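Local coordinates for protein putative beta-glucosidase (Bifidobacterium adolescentis, PDB 5WAB) that hydrolyses beta-glucosidic linkages as a member of glycoside hydrolase family 3, and may also release terminal arabinopyranosyl units from ginsenosides such as Rb2, at residues His87-Ala92 against Asp305-Gln310; Ala175-Tyr180 against Asp221-Glu226; Val206-Ala209 against Trp213-Thr216; Met406-Pro411 against Glu432-Val437; Val454-Trp459 against Lys464-Ser469. All coordinates share one frame; numbering follows the deposited sequence.

Interaction 1 (His87-Ala92 against Asp305-Gln310); sequences HQVGEA and DEVAHQ
The flat carboxamide of Gln88 is met obliquely from one side of its plane, at the nitrogen end: Val307 CG2 lies 4.1 Å from NE2 of Gln88, a loose van der Waals touch. This is a helix-to-helix contact. It sets helix 83-99 of the N-terminal domain, a TIM-barrel relative, against helix 301-313, which leads into strand 317-321 of the following mixed sheet.

Val307 is the wedge. With CG1 anti to the backbone N (chi1 174°) and CG2 anti to the carbonyl carbon, its rotation directs CG1 to the more deeply buried Val89 and CG2 to the glutamine. A beta-branched residue suits the place because two short arms reach two neighbours without a long, flexible chain. Gln88 suits the exposed margin, where its extended chain carries the amide out to the valine. On the inner side, Val89 and Ala92 also rest on Phe71, and Val89 touches Ala311 one turn further along helix 301-313. The helices approach closely enough for the alpha carbons of Val89 and Val307 to be 6.5 Å apart, and Val307 CG1 sits 4.0 Å from both CG2 and CA of Val89.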
# COMPACT_ATOMS: atom_id res chain seq x y z
N HIS A 87 4.75 7.84 9.02
CA HIS A 87 4.07 8.56 10.09
C HIS A 87 4.32 10.05 9.98
O HIS A 87 3.46 10.86 10.33
CB HIS A 87 4.55 8.04 11.45
CG HIS A 87 3.87 8.69 12.62
ND1 HIS A 87 4.18 9.95 13.06
CD2 HIS A 87 2.89 8.24 13.43
CE1 HIS A 87 3.43 10.25 14.10
NE2 HIS A 87 2.63 9.23 14.35
N GLN A 88 5.49 10.42 9.47
CA GLN A 88 5.86 11.82 9.33
C GLN A 88 5.14 12.48 8.15
O GLN A 88 4.76 13.65 8.23
CB GLN A 88 7.38 11.91 9.17
CG GLN A 88 7.95 13.29 9.26
CD GLN A 88 9.46 13.26 9.37
OE1 GLN A 88 10.06 12.19 9.51
NE2 GLN A 88 10.08 14.43 9.31
N VAL A 89 4.97 11.74 7.05
CA VAL A 89 4.14 12.20 5.94
C VAL A 89 2.71 12.48 6.40
O VAL A 89 2.07 13.44 5.96
CB VAL A 89 4.17 11.18 4.78
CG1 VAL A 89 3.25 11.62 3.66
CG2 VAL A 89 5.58 10.99 4.26
N GLY A 90 2.17 11.62 7.26
CA GLY A 90 0.81 11.82 7.74
C GLY A 90 0.65 13.09 8.54
O GLY A 90 -0.35 13.81 8.40
N GLU A 91 1.62 13.39 9.41
CA GLU A 91 1.56 14.61 10.20
C GLU A 91 1.50 15.84 9.30
O GLU A 91 0.74 16.78 9.57
CB GLU A 91 2.76 14.70 11.14
CG GLU A 91 2.89 13.54 12.10
CD GLU A 91 4.18 13.63 12.91
OE1 GLU A 91 4.10 13.72 14.15
OE2 GLU A 91 5.27 13.64 12.29
N ALA A 92 2.29 15.85 8.23
CA ALA A 92 2.27 16.99 7.31
C ALA A 92 0.93 17.09 6.60
O ALA A 92 0.39 18.19 6.45
CB ALA A 92 3.41 16.87 6.30
N ASP A 305 7.61 20.27 1.90
CA ASP A 305 8.28 19.85 0.67
C ASP A 305 9.54 19.05 0.97
O ASP A 305 9.92 18.19 0.17
CB ASP A 305 8.62 21.08 -0.18
CG ASP A 305 9.29 20.71 -1.48
OD1 ASP A 305 8.70 19.92 -2.25
OD2 ASP A 305 10.40 21.21 -1.73
N GLU A 306 10.17 19.30 2.12
CA GLU A 306 11.34 18.52 2.51
C GLU A 306 10.94 17.13 2.98
O GLU A 306 11.68 16.16 2.75
CB GLU A 306 12.12 19.24 3.59
CG GLU A 306 12.83 20.49 3.11
CD GLU A 306 13.43 21.28 4.25
OE1 GLU A 306 13.23 20.88 5.42
OE2 GLU A 306 14.10 22.30 3.98
N VAL A 307 9.80 17.01 3.64
CA VAL A 307 9.29 15.68 3.97
C VAL A 307 9.02 14.91 2.68
O VAL A 307 9.36 13.72 2.57
CB VAL A 307 8.03 15.79 4.85
CG1 VAL A 307 7.40 14.42 5.09
CG2 VAL A 307 8.39 16.45 6.18
N ALA A 308 8.44 15.58 1.68
CA ALA A 308 8.24 14.96 0.37
C ALA A 308 9.57 14.63 -0.30
O ALA A 308 9.67 13.64 -1.03
CB ALA A 308 7.40 15.87 -0.52
N HIS A 309 10.59 15.46 -0.08
CA HIS A 309 11.91 15.17 -0.63
C HIS A 309 12.47 13.88 -0.04
O HIS A 309 12.94 13.01 -0.77
CB HIS A 309 12.85 16.35 -0.35
CG HIS A 309 14.19 16.24 -1.01
ND1 HIS A 309 14.50 15.24 -1.91
CD2 HIS A 309 15.30 17.01 -0.91
CE1 HIS A 309 15.74 15.39 -2.32
NE2 HIS A 309 16.25 16.46 -1.73
N GLN A 310 12.41 13.74 1.29
CA GLN A 310 12.90 12.52 1.92
C GLN A 310 12.01 11.33 1.57
O GLN A 310 12.52 10.22 1.32
CB GLN A 310 13.00 12.70 3.43
CG GLN A 310 13.56 11.47 4.15
CD GLN A 310 14.98 11.10 3.70
OE1 GLN A 310 15.77 11.96 3.29
NE2 GLN A 310 15.30 9.81 3.76

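Interaction 2 (Ala175-Tyr180 against Asp221-Glu226); sequences ALREIY and DEWGYE
Glu222 OE1 is gripped by both terminal nitrogens of Arg177. The firmer bond runs from Arg177 NH1 to Glu222 OE1, at 3.0 Å with an N-H...O angle of 152°; Arg177 NH2 adds a weak one of 3.4 Å to the same Glu222 OE1. The oxygen offers NH1 its syn lone pair, and guanidinium and carboxylate lie nearly coplanar, their planes 9° apart, so the salt bridge is edge-on but lopsided, with OE1 taking both bonds.

Arg177 NH1 also gives a hydrogen bond to a water 2.8 Å away, which accepts a second one from Trp223 NE1 at 3.0 Å. The water sits at the edge of both flat groups and ties the arginine to the indole. Arg177 arrives by a bend at chi2 (-72°), and the extended Glu222 chain reaches across to it from an exposed place. An arginine suits the buried position because its several N-H groups can serve carboxylate and water together. Separately, the charged group has a cation-pi partner in Trp630, within the fibronectin type III-like region. The arrangement is a planar arginine-carboxylate bridge with a water-mediated extension, joining helix 173-180 to the end of helix 212-222 within the TIM-barrel-type N-terminal domain.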
# COMPACT_ATOMS: atom_id res chain seq x y z
N ALA A 175 -8.70 -16.99 2.60
CA ALA A 175 -8.07 -15.93 1.83
C ALA A 175 -8.50 -14.56 2.33
O ALA A 175 -7.69 -13.63 2.40
CB ALA A 175 -8.39 -16.10 0.34
N LEU A 176 -9.78 -14.42 2.71
CA LEU A 176 -10.24 -13.17 3.32
C LEU A 176 -9.50 -12.90 4.62
O LEU A 176 -8.99 -11.79 4.84
CB LEU A 176 -11.75 -13.23 3.56
CG LEU A 176 -12.68 -12.93 2.39
CD1 LEU A 176 -14.10 -13.23 2.79
CD2 LEU A 176 -12.55 -11.47 1.95
N ARG A 177 -9.41 -13.90 5.50
CA ARG A 177 -8.82 -13.71 6.81
C ARG A 177 -7.31 -13.50 6.74
O ARG A 177 -6.75 -12.75 7.54
CB ARG A 177 -9.14 -14.90 7.71
CG ARG A 177 -10.61 -15.06 8.03
CD ARG A 177 -11.07 -14.00 8.98
NE ARG A 177 -12.44 -14.23 9.43
CZ ARG A 177 -13.02 -13.54 10.40
NH1 ARG A 177 -12.36 -12.57 11.02
NH2 ARG A 177 -14.27 -13.82 10.76
N GLU A 178 -6.62 -14.17 5.81
CA GLU A 178 -5.16 -14.13 5.80
C GLU A 178 -4.59 -13.12 4.81
O GLU A 178 -3.46 -12.65 5.02
CB GLU A 178 -4.58 -15.51 5.49
CG GLU A 178 -4.91 -16.59 6.51
CD GLU A 178 -4.08 -17.85 6.31
OE1 GLU A 178 -2.97 -17.74 5.75
OE2 GLU A 178 -4.55 -18.94 6.70
N ILE A 179 -5.30 -12.78 3.73
CA ILE A 179 -4.78 -11.91 2.68
C ILE A 179 -5.42 -10.53 2.72
O ILE A 179 -4.72 -9.52 2.86
CB ILE A 179 -4.94 -12.56 1.28
CG1 ILE A 179 -4.30 -13.95 1.24
CG2 ILE A 179 -4.36 -11.64 0.22
CD1 ILE A 179 -2.82 -13.98 1.52
N TYR A 180 -6.74 -10.46 2.60
CA TYR A 180 -7.40 -9.18 2.34
C TYR A 180 -7.84 -8.45 3.60
O TYR A 180 -8.12 -7.25 3.53
CB TYR A 180 -8.60 -9.41 1.40
CG TYR A 180 -8.16 -10.10 0.13
CD1 TYR A 180 -7.61 -9.37 -0.92
CD2 TYR A 180 -8.23 -11.48 -0.00
CE1 TYR A 180 -7.18 -9.99 -2.07
CE2 TYR A 180 -7.80 -12.12 -1.17
CZ TYR A 180 -7.27 -11.36 -2.19
OH TYR A 180 -6.83 -11.95 -3.35
N ASP A 221 -17.48 -6.12 16.14
CA ASP A 221 -17.64 -7.09 17.22
C ASP A 221 -16.37 -7.90 17.47
O ASP A 221 -16.08 -8.24 18.62
CB ASP A 221 -18.82 -8.02 16.95
CG ASP A 221 -20.16 -7.29 17.01
OD1 ASP A 221 -20.22 -6.19 17.59
OD2 ASP A 221 -21.16 -7.84 16.50
N GLU A 222 -15.60 -8.20 16.42
CA GLU A 222 -14.38 -8.99 16.57
C GLU A 222 -13.14 -8.10 16.73
O GLU A 222 -12.34 -8.33 17.64
CB GLU A 222 -14.20 -9.92 15.37
CG GLU A 222 -15.29 -10.97 15.21
CD GLU A 222 -15.07 -11.86 14.01
OE1 GLU A 222 -13.93 -11.91 13.51
OE2 GLU A 222 -16.03 -12.51 13.56
N TRP A 223 -12.97 -7.10 15.87
CA TRP A 223 -11.76 -6.29 15.89
C TRP A 223 -11.82 -5.10 16.84
O TRP A 223 -10.77 -4.54 17.18
CB TRP A 223 -11.45 -5.78 14.48
CG TRP A 223 -11.13 -6.83 13.46
CD1 TRP A 223 -10.96 -8.17 13.68
CD2 TRP A 223 -10.95 -6.63 12.05
NE1 TRP A 223 -10.68 -8.81 12.49
CE2 TRP A 223 -10.66 -7.89 11.48
CE3 TRP A 223 -10.99 -5.51 11.22
CZ2 TRP A 223 -10.43 -8.05 10.11
CZ3 TRP A 223 -10.75 -5.68 9.86
CH2 TRP A 223 -10.48 -6.94 9.32
N GLY A 224 -13.01 -4.69 17.28
CA GLY A 224 -13.11 -3.53 18.15
C GLY A 224 -12.97 -2.19 17.47
O GLY A 224 -12.45 -1.25 18.08
N TYR A 225 -13.40 -2.07 16.22
CA TYR A 225 -13.36 -0.79 15.53
C TYR A 225 -14.31 0.19 16.21
O TYR A 225 -15.50 -0.10 16.40
CB TYR A 225 -13.72 -0.96 14.06
CG TYR A 225 -13.78 0.33 13.28
CD1 TYR A 225 -12.66 1.15 13.17
CD2 TYR A 225 -14.94 0.73 12.65
CE1 TYR A 225 -12.71 2.33 12.46
CE2 TYR A 225 -15.00 1.90 11.93
CZ TYR A 225 -13.88 2.70 11.84
OH TYR A 225 -13.94 3.87 11.13
N GLU A 226 -13.79 1.36 16.57
CA GLU A 226 -14.57 2.35 17.31
C GLU A 226 -15.09 3.48 16.44
O GLU A 226 -15.85 4.33 16.93
CB GLU A 226 -13.71 2.93 18.43
CG GLU A 226 -13.19 1.90 19.42
CD GLU A 226 -12.22 2.50 20.42
OE1 GLU A 226 -11.64 3.58 20.14
OE2 GLU A 226 -12.03 1.90 21.50
O HOH W 1 -9.88 -11.34 11.07

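Interaction 3 (Val206-Ala209 against Trp213-Thr216); sequences VHSA and WLLT
The backbone turns sharply between the two segments: after a weakly bonded strand at 206-207 the chain makes a 3-10 turn at Ser208 and Ala209, then enters helix 212-222, which has a wider pi-type turn at 213-216. The alpha carbons of Ser208 and Leu214 end up 7.1 Å apart. Segment 206-209 is part of the long loop between barrel strand 195-198 and helix 212-222 in the TIM-barrel-type N-terminal domain, and here it packs against the first part of that helix.

Two consecutive leucines do the filling. Leu214 has CG anti to the backbone N (chi1 -175°), which sends CD2 to the serine side chain, 3.9 Å from both CB and OG of Ser208. A serine fits there because it is small and its polar needs are met elsewhere, OG being hydrogen-bonded to Ser199 OG and to Asn201 O. Leu215 turns instead to the backbone, its forked end lying against the carbonyl of Ser208, with CG 3.6 Å from Ser208 O. Replacing Leu215 with an alanine would probably open a gap beside the 3-10 turn and leave the Ser208 carbonyl without its apolar neighbour. Behind the pair, Leu214 rests on Phe181 and Leu215 on Leu247, so both leucines continue into the buried interior. The branch that reaches both carbonyls is Leu215 CD1, 3.5 Å from Ser208 O and 4.0 Å from Ala209 O.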
# COMPACT_ATOMS: atom_id res chain seq x y z
N VAL A 206 -22.59 -10.02 -1.70
CA VAL A 206 -23.07 -8.93 -0.87
C VAL A 206 -22.18 -7.71 -1.10
O VAL A 206 -20.96 -7.78 -0.90
CB VAL A 206 -23.10 -9.32 0.62
CG1 VAL A 206 -23.66 -8.19 1.45
CG2 VAL A 206 -23.93 -10.58 0.82
N HIS A 207 -22.79 -6.59 -1.50
CA HIS A 207 -22.07 -5.33 -1.59
C HIS A 207 -21.55 -4.94 -0.21
O HIS A 207 -22.21 -5.16 0.80
CB HIS A 207 -22.98 -4.23 -2.12
CG HIS A 207 -23.06 -4.15 -3.62
ND1 HIS A 207 -21.98 -3.78 -4.40
CD2 HIS A 207 -24.08 -4.40 -4.47
CE1 HIS A 207 -22.34 -3.80 -5.67
NE2 HIS A 207 -23.61 -4.18 -5.74
N SER A 208 -20.35 -4.36 -0.18
CA SER A 208 -19.74 -4.04 1.10
C SER A 208 -20.58 -3.05 1.90
O SER A 208 -20.65 -3.14 3.13
CB SER A 208 -18.32 -3.51 0.90
OG SER A 208 -17.51 -4.44 0.19
N ALA A 209 -21.24 -2.11 1.22
CA ALA A 209 -22.05 -1.10 1.90
C ALA A 209 -23.23 -1.71 2.63
O ALA A 209 -23.82 -1.04 3.49
CB ALA A 209 -22.54 -0.06 0.90
N TRP A 213 -22.08 -8.66 8.12
CA TRP A 213 -20.97 -9.47 8.59
C TRP A 213 -19.66 -8.69 8.49
O TRP A 213 -18.85 -8.70 9.43
CB TRP A 213 -20.89 -10.77 7.80
CG TRP A 213 -19.67 -11.58 8.12
CD1 TRP A 213 -19.49 -12.38 9.21
CD2 TRP A 213 -18.48 -11.69 7.34
NE1 TRP A 213 -18.25 -12.97 9.16
CE2 TRP A 213 -17.61 -12.56 8.02
CE3 TRP A 213 -18.06 -11.12 6.13
CZ2 TRP A 213 -16.35 -12.89 7.53
CZ3 TRP A 213 -16.80 -11.45 5.65
CH2 TRP A 213 -15.96 -12.32 6.35
N LEU A 214 -19.45 -8.01 7.37
CA LEU A 214 -18.21 -7.28 7.18
C LEU A 214 -18.14 -6.07 8.11
O LEU A 214 -17.18 -5.92 8.88
CB LEU A 214 -18.08 -6.86 5.71
CG LEU A 214 -16.78 -6.19 5.29
CD1 LEU A 214 -15.63 -7.19 5.35
CD2 LEU A 214 -16.91 -5.60 3.89
N LEU A 215 -19.16 -5.20 8.06
CA LEU A 215 -19.12 -3.92 8.74
C LEU A 215 -19.40 -4.01 10.24
O LEU A 215 -19.06 -3.08 10.97
CB LEU A 215 -20.11 -2.95 8.10
CG LEU A 215 -19.98 -2.64 6.61
CD1 LEU A 215 -20.97 -1.55 6.19
CD2 LEU A 215 -18.55 -2.22 6.27
N THR A 216 -20.02 -5.10 10.71
CA THR A 216 -20.40 -5.20 12.11
C THR A 216 -19.80 -6.43 12.77
O THR A 216 -19.08 -6.29 13.76
CB THR A 216 -21.93 -5.20 12.25
OG1 THR A 216 -22.46 -4.00 11.68
CG2 THR A 216 -22.33 -5.26 13.73

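Interaction 4 (Met406-Pro411 against Glu432-Val437); sequences MFLGLP and ELLKAV
Met406 projects from strand 403-409 as a hooked bump, and Val437 on the helix receives its tip. The Met406 methyl CE nestles against the fork of the valine, 3.7 Å from each of CB, CG1 and CG2 of Val437. The extended first two torsions bring the sulfur beside the helix, with Met406 SD 3.9 Å from Leu434 CA and 4.0 Å from Leu434 CD1; the last torsion (chi3 -55°) then turns CE toward Val437. Methionine suits this task because a slender, unbranched chain can pass one residue and still fill the hollow of the next.

A second, looser bump is Leu408, whose CD1 stands 4.3 Å from Leu434 CD2. Leu434 thus faces both strand side chains, giving one delta methyl to each. With an alanine at Met406, sulfur and methyl are lost, which is likely to leave the Val437 fork without its filling and a gap beside Leu434.

The strand and helix axes run 10.6 Å apart and nearly antiparallel, at 155°, as two elements of a beta-alpha-beta unit. Strand 444-449 completes it, pairing with strand 403-409 while its Ile444 packs on Leu434 and Val437; helix 388-399 adjoins the helix at Leu433 and Ala436.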
# COMPACT_ATOMS: atom_id res chain seq x y z
N MET A 406 18.61 7.60 -19.11
CA MET A 406 17.42 7.46 -19.93
C MET A 406 16.21 7.24 -19.04
O MET A 406 16.18 6.29 -18.25
CB MET A 406 17.55 6.31 -20.92
CG MET A 406 16.41 6.27 -21.92
SD MET A 406 16.76 5.11 -23.23
CE MET A 406 18.34 5.75 -23.76
N PHE A 407 15.20 8.09 -19.20
CA PHE A 407 14.00 8.05 -18.36
C PHE A 407 12.85 7.44 -19.16
O PHE A 407 12.36 8.05 -20.12
CB PHE A 407 13.67 9.46 -17.87
CG PHE A 407 14.62 9.97 -16.82
CD1 PHE A 407 15.90 10.36 -17.17
CD2 PHE A 407 14.24 10.06 -15.50
CE1 PHE A 407 16.79 10.83 -16.23
CE2 PHE A 407 15.12 10.53 -14.54
CZ PHE A 407 16.39 10.92 -14.91
N LEU A 408 12.44 6.25 -18.76
CA LEU A 408 11.39 5.50 -19.44
C LEU A 408 10.24 5.23 -18.47
O LEU A 408 10.32 5.53 -17.27
CB LEU A 408 11.96 4.19 -19.98
CG LEU A 408 13.26 4.36 -20.76
CD1 LEU A 408 13.88 3.02 -21.13
CD2 LEU A 408 13.02 5.23 -21.99
N GLY A 409 9.17 4.64 -18.99
CA GLY A 409 8.07 4.29 -18.14
C GLY A 409 6.74 4.47 -18.84
O GLY A 409 6.66 4.55 -20.07
N LEU A 410 5.68 4.54 -18.03
CA LEU A 410 4.32 4.56 -18.52
C LEU A 410 3.82 6.00 -18.60
O LEU A 410 3.88 6.71 -17.59
CB LEU A 410 3.42 3.76 -17.59
CG LEU A 410 3.82 2.31 -17.33
CD1 LEU A 410 2.86 1.68 -16.33
CD2 LEU A 410 3.84 1.53 -18.63
N PRO A 411 3.35 6.47 -19.75
CA PRO A 411 2.64 7.74 -19.79
C PRO A 411 1.28 7.59 -19.12
O PRO A 411 0.83 6.49 -18.81
CB PRO A 411 2.49 8.04 -21.29
CG PRO A 411 3.41 7.09 -21.97
CD PRO A 411 3.49 5.88 -21.10
N GLU A 432 12.50 0.45 -28.35
CA GLU A 432 13.27 0.61 -29.57
C GLU A 432 14.33 1.69 -29.42
O GLU A 432 15.47 1.53 -29.88
CB GLU A 432 12.36 0.94 -30.75
CG GLU A 432 11.57 -0.24 -31.29
CD GLU A 432 10.44 0.18 -32.20
OE1 GLU A 432 9.26 0.02 -31.81
OE2 GLU A 432 10.73 0.70 -33.30
N LEU A 433 13.99 2.80 -28.77
CA LEU A 433 14.96 3.87 -28.55
C LEU A 433 16.11 3.39 -27.67
O LEU A 433 17.27 3.71 -27.92
CB LEU A 433 14.29 5.09 -27.94
CG LEU A 433 15.27 6.19 -27.51
CD1 LEU A 433 15.88 6.85 -28.72
CD2 LEU A 433 14.57 7.21 -26.64
N LEU A 434 15.79 2.62 -26.62
CA LEU A 434 16.83 2.08 -25.76
C LEU A 434 17.78 1.17 -26.54
O LEU A 434 19.00 1.27 -26.39
CB LEU A 434 16.20 1.33 -24.59
CG LEU A 434 17.15 0.53 -23.69
CD1 LEU A 434 18.25 1.42 -23.11
CD2 LEU A 434 16.37 -0.16 -22.58
N LYS A 435 17.23 0.31 -27.40
CA LYS A 435 18.07 -0.56 -28.22
C LYS A 435 18.98 0.25 -29.14
O LYS A 435 20.16 -0.07 -29.30
CB LYS A 435 17.22 -1.52 -29.05
CG LYS A 435 16.46 -2.58 -28.26
CD LYS A 435 15.33 -3.20 -29.08
CE LYS A 435 14.99 -4.61 -28.61
NZ LYS A 435 14.67 -4.67 -27.15
N ALA A 436 18.44 1.31 -29.74
CA ALA A 436 19.23 2.14 -30.64
C ALA A 436 20.31 2.90 -29.89
O ALA A 436 21.44 3.01 -30.37
CB ALA A 436 18.32 3.11 -31.40
N VAL A 437 19.98 3.44 -28.72
CA VAL A 437 21.00 4.14 -27.94
C VAL A 437 22.08 3.17 -27.49
O VAL A 437 23.28 3.50 -27.52
CB VAL A 437 20.34 4.88 -26.76
CG1 VAL A 437 21.39 5.39 -25.78
CG2 VAL A 437 19.48 6.03 -27.26

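Interaction 5 (Val454-Trp459 against Lys464-Ser469); sequences VSVAPW and KGILES
Ile466 is the residue round which this contact closes. Its delta methyl, CD1, is received by two side chains of the 454-459 loop: Val456 CG1 at 3.6 Å and Trp459 CZ3 at 3.9 Å. The side chains of Ile466 and Val456 come from opposite sides and overlap side by side. An isoleucine suits the strand because its longer arm, CG1 to CD1, reaches across to the loop while the beta branch stays close to the sheet.

Trp459 reaches the methyl with the six-membered part of its indole, at an oblique approach. Its CG lies between the backbone N and the carbonyl carbon (chi1 48°), which folds the ring back over its own loop. There Val456 O sits over the centre of one face of the Trp459 ring, 3.4 Å above the plane, and Trp459 NE1 makes a weak hydrogen bond of 3.1 Å to Ser455 O. Ring and turn are thus linked by the carbonyl over the indole and by this weak bond.

Further along the strand, Val454 CG2 comes to 4.4 Å from Glu468 OE2, a marginal touch; the buried carboxylate is satisfied elsewhere, by Asn450 ND2 and the backbone N of Trp470. Strand 465-468 lies between strands 317-321 and 444-449 in the mixed sheet. Ile466 also touches Leu319, while Trp459 packs on Val446 and Leu448 and reaches helix 428-438 at Val431.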
# COMPACT_ATOMS: atom_id res chain seq x y z
N VAL A 454 6.04 -2.77 -14.05
CA VAL A 454 6.31 -2.94 -15.46
C VAL A 454 7.33 -4.05 -15.61
O VAL A 454 8.14 -4.32 -14.71
CB VAL A 454 6.79 -1.64 -16.14
CG1 VAL A 454 5.75 -0.54 -15.99
CG2 VAL A 454 8.14 -1.21 -15.58
N SER A 455 7.29 -4.73 -16.76
CA SER A 455 8.29 -5.74 -17.06
C SER A 455 9.64 -5.09 -17.32
O SER A 455 9.72 -4.00 -17.90
CB SER A 455 7.86 -6.55 -18.28
OG SER A 455 7.49 -5.68 -19.33
N VAL A 456 10.70 -5.75 -16.88
CA VAL A 456 12.05 -5.23 -16.99
C VAL A 456 12.96 -6.14 -17.80
O VAL A 456 13.71 -5.68 -18.66
CB VAL A 456 12.66 -4.96 -15.59
CG1 VAL A 456 14.07 -4.42 -15.72
CG2 VAL A 456 11.78 -3.99 -14.81
N ALA A 457 12.90 -7.45 -17.54
CA ALA A 457 13.81 -8.40 -18.18
C ALA A 457 13.86 -8.35 -19.71
O ALA A 457 14.96 -8.54 -20.26
CB ALA A 457 13.45 -9.82 -17.73
N PRO A 458 12.77 -8.11 -20.45
CA PRO A 458 12.88 -8.11 -21.92
C PRO A 458 13.88 -7.11 -22.47
O PRO A 458 14.37 -7.32 -23.59
CB PRO A 458 11.45 -7.79 -22.38
CG PRO A 458 10.72 -7.33 -21.17
CD PRO A 458 11.35 -8.05 -20.03
N TRP A 459 14.20 -6.04 -21.75
CA TRP A 459 15.11 -5.01 -22.24
C TRP A 459 16.27 -4.71 -21.30
O TRP A 459 17.10 -3.85 -21.63
CB TRP A 459 14.34 -3.71 -22.53
CG TRP A 459 13.44 -3.31 -21.40
CD1 TRP A 459 12.11 -3.57 -21.29
CD2 TRP A 459 13.81 -2.58 -20.23
NE1 TRP A 459 11.63 -3.05 -20.12
CE2 TRP A 459 12.65 -2.43 -19.45
CE3 TRP A 459 15.01 -2.03 -19.76
CZ2 TRP A 459 12.65 -1.77 -18.22
CZ3 TRP A 459 15.01 -1.37 -18.54
CH2 TRP A 459 13.83 -1.24 -17.78
N LYS A 464 22.95 -0.87 -17.97
CA LYS A 464 23.84 -1.30 -16.90
C LYS A 464 23.24 -1.00 -15.54
O LYS A 464 23.45 -1.76 -14.59
CB LYS A 464 25.21 -0.63 -17.05
N GLY A 465 22.49 0.10 -15.43
CA GLY A 465 21.83 0.47 -14.20
C GLY A 465 20.35 0.67 -14.40
O GLY A 465 19.94 1.29 -15.39
N ILE A 466 19.53 0.13 -13.50
CA ILE A 466 18.08 0.23 -13.57
C ILE A 466 17.57 0.71 -12.22
O ILE A 466 17.68 -0.01 -11.22
CB ILE A 466 17.40 -1.08 -13.98
CG1 ILE A 466 17.93 -1.56 -15.33
CG2 ILE A 466 15.89 -0.93 -14.01
CD1 ILE A 466 17.34 -2.86 -15.77
N LEU A 467 17.02 1.91 -12.19
CA LEU A 467 16.44 2.48 -10.98
C LEU A 467 14.93 2.55 -11.17
O LEU A 467 14.45 3.23 -12.08
CB LEU A 467 17.03 3.87 -10.71
CG LEU A 467 16.67 4.48 -9.36
CD1 LEU A 467 17.24 3.63 -8.24
CD2 LEU A 467 17.22 5.89 -9.29
N GLU A 468 14.20 1.80 -10.35
CA GLU A 468 12.74 1.83 -10.36
C GLU A 468 12.28 2.89 -9.37
O GLU A 468 12.35 2.70 -8.16
CB GLU A 468 12.17 0.45 -10.02
CG GLU A 468 10.68 0.41 -9.71
CD GLU A 468 9.79 0.91 -10.84
OE1 GLU A 468 9.68 2.15 -11.01
OE2 GLU A 468 9.20 0.08 -11.55
N SER A 469 11.81 4.03 -9.90
CA SER A 469 11.44 5.17 -9.07
C SER A 469 9.94 5.34 -8.91
O SER A 469 9.51 6.32 -8.29
CB SER A 469 12.05 6.46 -9.64
OG SER A 469 11.58 6.72 -10.95

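How the interactions relate
Interactions 2 and 3 share helix 212-222 of the N-terminal domain, touching through Trp213 and a probable backbone hydrogen bond from Asp221 to Thr216; along the chain, interaction 3 is nested in the loop closed by interaction 2, and both in that of interaction 1. Interactions 4 and 5 belong to the C-terminal domain's mixed sheet, containing strands 403-409 and 465-468, and meet where Leu434 CD2 lies 3.6 Å from Trp459 CE3. Interaction 1 joins the two domains and is partly buried, with a glutamine at its margin. Interactions 4 and 5 are buried, mainly side chain against side chain; 3 sets leucines on a serine and carbonyl oxygens, whereas 2, largely buried, relies on charge and a water.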